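Local coordinates for 4-oxalocrotonate decarboxylase NahK (Pseudomonas putida, PDB 5D2K), which catalyses the metal-assisted decarboxylation of (3E)-2-oxohex-3-enedioate to 2-oxopent-4-enoate and carbon dioxide, a step in naphthalene degradation, at residues 134-139 with 212-217; 117-122 with 235-240. The protein carries 1 engineered substitution. All coordinates share one frame; numbering follows the deposited sequence.

Contacts 1 and 2 sit about 9 Å apart, centre to centre, and join neighbouring elements: strand 112-121 is followed in the chain by helix 132-135, and helix 213-225 by strand 236-238. Contact 2 is the more central, an antiparallel strand pair that buries more surface and is ruled by backbone hydrogen bonds. Contact 1, also mostly buried but farther from the chain's centre and with Ile-136 exposed, is purely aliphatic between its segments. The two are probably tied by two hydrogen bonds, Lys-122 N to Ala-138 O (2.7 Å) and Ser-216 OG to Thr-239 O (2.8 Å). Only contact 2 reaches the 2-oxoadipate pocket, through Gly-240.

Contact 1 (134-139 with 212-217); sequences DVIAAI and HPLSSV
Val-135 and Leu-214 face each other where the short helix 132-135 and the turn after it lean on the first turn of helix 213-225, their CA atoms 6.8 Å apart. The bump from the first side is Val-135, whose two methyls point into the shallow hollow between Leu-214 and Val-217, one helical turn apart. CG1 goes deepest: it meets Val-217 CG1 at 3.6 Å and Val-217 CB at 3.8 Å, and its other flank rests more loosely on Leu-214 CB. CG2 of Val-135 lies by Leu-214 O (4.0 Å) and about as close to Val-217 CG1. Each valine turns CG1 opposite its own backbone N (chi1 168° for Val-135, 177° for Val-217), and this brings the two CG1 methyls together.

The return bump is Leu-214. Its branched end reaches between Val-135, Ile-136 and Ile-139, with CD2 on Ile-139 CG1 at 3.8 Å and a little farther from Ile-139 CD1. The other branch, Leu-214 CD1, makes a looser touch with CG1 of the exposed Ile-136 at 4.3 Å. Ile-139, the first residue of strand 139-149, thus closes one side of the leucine's hollow. Beyond the two segments, Leu-132 also packs on Leu-214, while Val-119 lies against both Ile-139 and Val-217.

Behind the leucine, the helix start is fixed by His-212 at the N-cap: its ND1 accepts from Leu-214 N at 3.1 Å, with the donor in the ring plane and an N-H...N angle of 161°. This bond anchors the backbone that carries the leucine bump. The whole is an N-capped helix start docked by aliphatic interdigitation on a helical turn that leads into a sheet strand, within the fumarylacetoacetate hydrolase-like C-terminal fold.

Contact 2 (117-122 with 235-240); sequences ISVVTK and TFIMTG
The Phe-236 ring stands against strand 117-121: Val-120 CG2 meets its edge at CD1 (3.9 Å), in the ring plane, and Ser-118 CB lies 3.5 Å from CE1. Outside the pair, the ring of Phe-173 meets it with planes inclined by about 30°. Ser-118 OG, also near Met-238 CG, is bonded to Thr-145 OG1. Val-119 and Ile-237 occupy the other sheet face, toward helix 213-225. They form a hydrogen-bonded antiparallel pair, Ile-237 N to Val-119 O (2.8 Å) being the straighter of its two bonds.

At one end, Thr-121 N donates to Thr-235 O and Thr-121 OG1 accepts from Thr-235 N (3.2 Å), its chi1 of 68° setting the hydroxyl between backbone N and carbonyl carbon. A valine here would probably leave Thr-235 N without this acceptor and weaken the strand end. At the other, Ile-117 O takes Thr-239 OG1 (2.7 Å), in the carbonyl plane, and Thr-239 N, tilted from it. A water accepts from Ile-117 N and donates to Thr-239 OG1 and Gly-240 O. Threonine hydroxyls thus extend the backbone ladder at both ends, and this water probably helps to place Gly-240, which touches 2-oxoadipate.

Contact 1 (134-139 with 212-217)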
loop_
_atom_site.group_PDB
_atom_site.type_symbol
_atom_site.label_atom_id
_atom_site.label_comp_id
_atom_site.label_asym_id
_atom_site.label_seq_id
_atom_site.Cartn_x
_atom_site.Cartn_y
_atom_site.Cartn_z
ATOM N N ASP A 134 -20.040 -9.561 -0.656
ATOM C CA ASP A 134 -20.394 -8.409 0.169
ATOM C C ASP A 134 -19.777 -7.116 -0.360
ATOM O O ASP A 134 -20.254 -6.025 -0.066
ATOM C CB ASP A 134 -19.929 -8.625 1.618
ATOM C CG ASP A 134 -20.672 -9.754 2.315
ATOM O OD1 ASP A 134 -21.921 -9.724 2.334
ATOM O OD2 ASP A 134 -20.008 -10.665 2.859
ATOM N N VAL A 135 -18.700 -7.251 -1.125
ATOM C CA VAL A 135 -17.890 -6.112 -1.545
ATOM C C VAL A 135 -18.413 -5.473 -2.829
ATOM O O VAL A 135 -18.291 -4.269 -3.039
ATOM C CB VAL A 135 -16.407 -6.555 -1.755
ATOM C CG1 VAL A 135 -15.581 -5.488 -2.472
ATOM C CG2 VAL A 135 -15.767 -6.936 -0.415
ATOM N N ILE A 136 -18.997 -6.293 -3.701
ATOM C CA ILE A 136 -19.211 -5.892 -5.091
ATOM C C ILE A 136 -20.013 -4.601 -5.232
ATOM O O ILE A 136 -19.560 -3.661 -5.877
ATOM C CB ILE A 136 -19.898 -7.023 -5.887
ATOM C CG1 ILE A 136 -19.016 -8.279 -5.853
ATOM C CG2 ILE A 136 -20.159 -6.582 -7.315
ATOM C CD1 ILE A 136 -19.762 -9.565 -6.265
ATOM N N ALA A 137 -21.179 -4.536 -4.597
ATOM C CA ALA A 137 -22.055 -3.376 -4.766
ATOM C C ALA A 137 -21.498 -2.128 -4.085
ATOM O O ALA A 137 -21.918 -1.010 -4.391
ATOM C CB ALA A 137 -23.429 -3.685 -4.232
ATOM N N ALA A 138 -20.564 -2.323 -3.164
ATOM C CA ALA A 138 -19.949 -1.201 -2.465
ATOM C C ALA A 138 -18.881 -0.494 -3.310
ATOM O O ALA A 138 -18.406 0.570 -2.922
ATOM C CB ALA A 138 -19.354 -1.672 -1.149
ATOM N N ILE A 139 -18.505 -1.068 -4.455
ATOM C CA ILE A 139 -17.493 -0.445 -5.310
ATOM C C ILE A 139 -18.104 0.606 -6.230
ATOM O O ILE A 139 -19.016 0.312 -7.010
ATOM C CB ILE A 139 -16.759 -1.486 -6.172
ATOM C CG1 ILE A 139 -16.155 -2.584 -5.284
ATOM C CG2 ILE A 139 -15.670 -0.803 -7.018
ATOM C CD1 ILE A 139 -15.280 -2.054 -4.152
ATOM N N HIS A 212 -8.475 -12.368 -6.916
ATOM C CA HIS A 212 -9.378 -11.315 -7.376
ATOM C C HIS A 212 -9.125 -10.068 -6.535
ATOM O O HIS A 212 -9.181 -10.154 -5.320
ATOM C CB HIS A 212 -10.846 -11.730 -7.229
ATOM C CG HIS A 212 -11.773 -10.951 -8.100
ATOM N ND1 HIS A 212 -11.991 -9.595 -7.945
ATOM C CD2 HIS A 212 -12.535 -11.336 -9.153
ATOM C CE1 HIS A 212 -12.842 -9.184 -8.869
ATOM N NE2 HIS A 212 -13.177 -10.220 -9.619
ATOM N N PRO A 213 -8.863 -8.907 -7.170
ATOM C CA PRO A 213 -8.608 -7.722 -6.332
ATOM C C PRO A 213 -9.714 -7.405 -5.305
ATOM O O PRO A 213 -9.429 -6.867 -4.224
ATOM C CB PRO A 213 -8.472 -6.599 -7.372
ATOM C CG PRO A 213 -7.840 -7.292 -8.545
ATOM C CD PRO A 213 -8.582 -8.637 -8.595
ATOM N N LEU A 214 -10.959 -7.757 -5.612
ATOM C CA LEU A 214 -12.034 -7.480 -4.658
ATOM C C LEU A 214 -11.921 -8.377 -3.410
ATOM O O LEU A 214 -12.436 -8.027 -2.344
ATOM C CB LEU A 214 -13.399 -7.636 -5.334
ATOM C CG LEU A 214 -13.704 -6.611 -6.429
ATOM C CD1 LEU A 214 -15.143 -6.741 -6.907
ATOM C CD2 LEU A 214 -13.416 -5.180 -5.943
ATOM N N SER A 215 -11.223 -9.510 -3.521
ATOM C CA SER A 215 -10.986 -10.347 -2.336
ATOM C C SER A 215 -10.046 -9.650 -1.364
ATOM O O SER A 215 -10.098 -9.874 -0.158
ATOM C CB SER A 215 -10.415 -11.715 -2.725
ATOM O OG SER A 215 -11.393 -12.487 -3.424
ATOM N N SER A 216 -9.171 -8.807 -1.903
ATOM C CA SER A 216 -8.297 -8.003 -1.070
ATOM C C SER A 216 -9.094 -6.993 -0.241
ATOM O O SER A 216 -8.781 -6.748 0.934
ATOM C CB SER A 216 -7.270 -7.292 -1.953
ATOM O OG SER A 216 -6.340 -6.585 -1.151
ATOM N N VAL A 217 -10.114 -6.401 -0.862
ATOM C CA VAL A 217 -11.011 -5.472 -0.185
ATOM C C VAL A 217 -11.753 -6.195 0.954
ATOM O O VAL A 217 -11.872 -5.668 2.061
ATOM C CB VAL A 217 -12.029 -4.833 -1.165
ATOM C CG1 VAL A 217 -13.007 -3.916 -0.418
ATOM C CG2 VAL A 217 -11.308 -4.049 -2.258
#

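Contact 2 (117-122 with 235-240)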
loop_
_atom_site.group_PDB
_atom_site.type_symbol
_atom_site.label_atom_id
_atom_site.label_comp_id
_atom_site.label_asym_id
_atom_site.label_seq_id
_atom_site.Cartn_x
_atom_site.Cartn_y
_atom_site.Cartn_z
ATOM N N ILE A 117 -4.281 -2.026 -8.854
ATOM C CA ILE A 117 -5.572 -1.460 -9.196
ATOM C C ILE A 117 -6.263 -1.055 -7.891
ATOM O O ILE A 117 -6.267 -1.794 -6.891
ATOM C CB ILE A 117 -6.435 -2.437 -10.062
ATOM C CG1 ILE A 117 -7.692 -1.735 -10.596
ATOM C CG2 ILE A 117 -6.786 -3.691 -9.305
ATOM C CD1 ILE A 117 -7.407 -0.586 -11.592
ATOM N N SER A 118 -6.770 0.171 -7.881
ATOM C CA SER A 118 -7.456 0.684 -6.704
ATOM C C SER A 118 -8.945 0.780 -6.940
ATOM O O SER A 118 -9.404 0.808 -8.085
ATOM C CB SER A 118 -6.929 2.065 -6.318
ATOM O OG SER A 118 -5.541 2.023 -6.098
ATOM N N VAL A 119 -9.688 0.849 -5.842
ATOM C CA VAL A 119 -11.129 1.084 -5.899
ATOM C C VAL A 119 -11.492 2.238 -4.986
ATOM O O VAL A 119 -10.764 2.545 -4.039
ATOM C CB VAL A 119 -11.961 -0.170 -5.488
ATOM C CG1 VAL A 119 -11.686 -1.330 -6.433
ATOM C CG2 VAL A 119 -11.684 -0.565 -4.031
ATOM N N VAL A 120 -12.604 2.897 -5.294
ATOM C CA VAL A 120 -13.224 3.836 -4.363
ATOM C C VAL A 120 -14.578 3.266 -4.001
ATOM O O VAL A 120 -15.330 2.869 -4.879
ATOM C CB VAL A 120 -13.356 5.255 -4.974
ATOM C CG1 VAL A 120 -14.249 6.142 -4.117
ATOM C CG2 VAL A 120 -11.981 5.891 -5.098
ATOM N N THR A 121 -14.881 3.194 -2.708
ATOM C CA THR A 121 -16.142 2.602 -2.269
ATOM C C THR A 121 -17.250 3.646 -2.186
ATOM O O THR A 121 -16.971 4.837 -2.066
ATOM C CB THR A 121 -16.008 1.926 -0.892
ATOM O OG1 THR A 121 -15.797 2.922 0.128
ATOM C CG2 THR A 121 -14.851 0.933 -0.892
ATOM N N LYS A 122 -18.502 3.188 -2.232
ATOM C CA LYS A 122 -19.651 4.093 -2.060
ATOM C C LYS A 122 -20.626 3.638 -0.969
ATOM O O LYS A 122 -21.701 4.212 -0.820
ATOM C CB LYS A 122 -20.410 4.271 -3.384
ATOM C CG LYS A 122 -20.857 2.981 -4.060
ATOM C CD LYS A 122 -21.637 3.303 -5.331
ATOM C CE LYS A 122 -21.993 2.051 -6.099
ATOM N NZ LYS A 122 -22.862 2.393 -7.269
ATOM N N THR A 235 -13.997 5.468 0.603
ATOM C CA THR A 235 -12.591 5.178 0.837
ATOM C C THR A 235 -11.879 4.695 -0.427
ATOM O O THR A 235 -12.378 3.831 -1.148
ATOM C CB THR A 235 -12.421 4.121 1.952
ATOM O OG1 THR A 235 -13.072 4.590 3.147
ATOM C CG2 THR A 235 -10.937 3.852 2.258
ATOM N N PHE A 236 -10.703 5.266 -0.664
ATOM C CA PHE A 236 -9.791 4.838 -1.728
ATOM C C PHE A 236 -8.941 3.694 -1.190
ATOM O O PHE A 236 -8.324 3.826 -0.137
ATOM C CB PHE A 236 -8.939 6.034 -2.173
ATOM C CG PHE A 236 -7.834 5.719 -3.155
ATOM C CD1 PHE A 236 -8.082 5.683 -4.515
ATOM C CD2 PHE A 236 -6.531 5.577 -2.720
ATOM C CE1 PHE A 236 -7.046 5.455 -5.418
ATOM C CE2 PHE A 236 -5.495 5.348 -3.620
ATOM C CZ PHE A 236 -5.761 5.281 -4.968
ATOM N N ILE A 237 -8.936 2.563 -1.903
ATOM C CA ILE A 237 -8.192 1.368 -1.485
ATOM C C ILE A 237 -7.265 0.861 -2.578
ATOM O O ILE A 237 -7.723 0.499 -3.663
ATOM C CB ILE A 237 -9.139 0.202 -1.099
ATOM C CG1 ILE A 237 -10.196 0.653 -0.093
ATOM C CG2 ILE A 237 -8.340 -1.001 -0.577
ATOM C CD1 ILE A 237 -11.266 -0.409 0.129
ATOM N N MET A 238 -5.972 0.792 -2.284
ATOM C CA MET A 238 -5.008 0.178 -3.202
ATOM C C MET A 238 -4.925 -1.301 -2.868
ATOM O O MET A 238 -4.551 -1.651 -1.750
ATOM C CB MET A 238 -3.633 0.838 -3.074
ATOM C CG MET A 238 -3.638 2.307 -3.424
ATOM S SD MET A 238 -1.972 3.019 -3.399
ATOM C CE MET A 238 -1.084 1.897 -4.408
ATOM N N THR A 239 -5.266 -2.177 -3.813
ATOM C CA THR A 239 -5.541 -3.559 -3.426
ATOM C C THR A 239 -4.333 -4.481 -3.418
ATOM O O THR A 239 -4.431 -5.603 -2.918
ATOM C CB THR A 239 -6.650 -4.188 -4.325
ATOM O OG1 THR A 239 -6.242 -4.203 -5.699
ATOM C CG2 THR A 239 -7.977 -3.412 -4.186
ATOM N N GLY A 240 -3.183 -4.016 -3.922
ATOM C CA GLY A 240 -1.957 -4.807 -3.849
ATOM C C GLY A 240 -1.122 -4.863 -5.122
ATOM O O GLY A 240 -1.627 -4.753 -6.234
HETATM O O HOH W 1 -4.038 -4.378 -7.310
#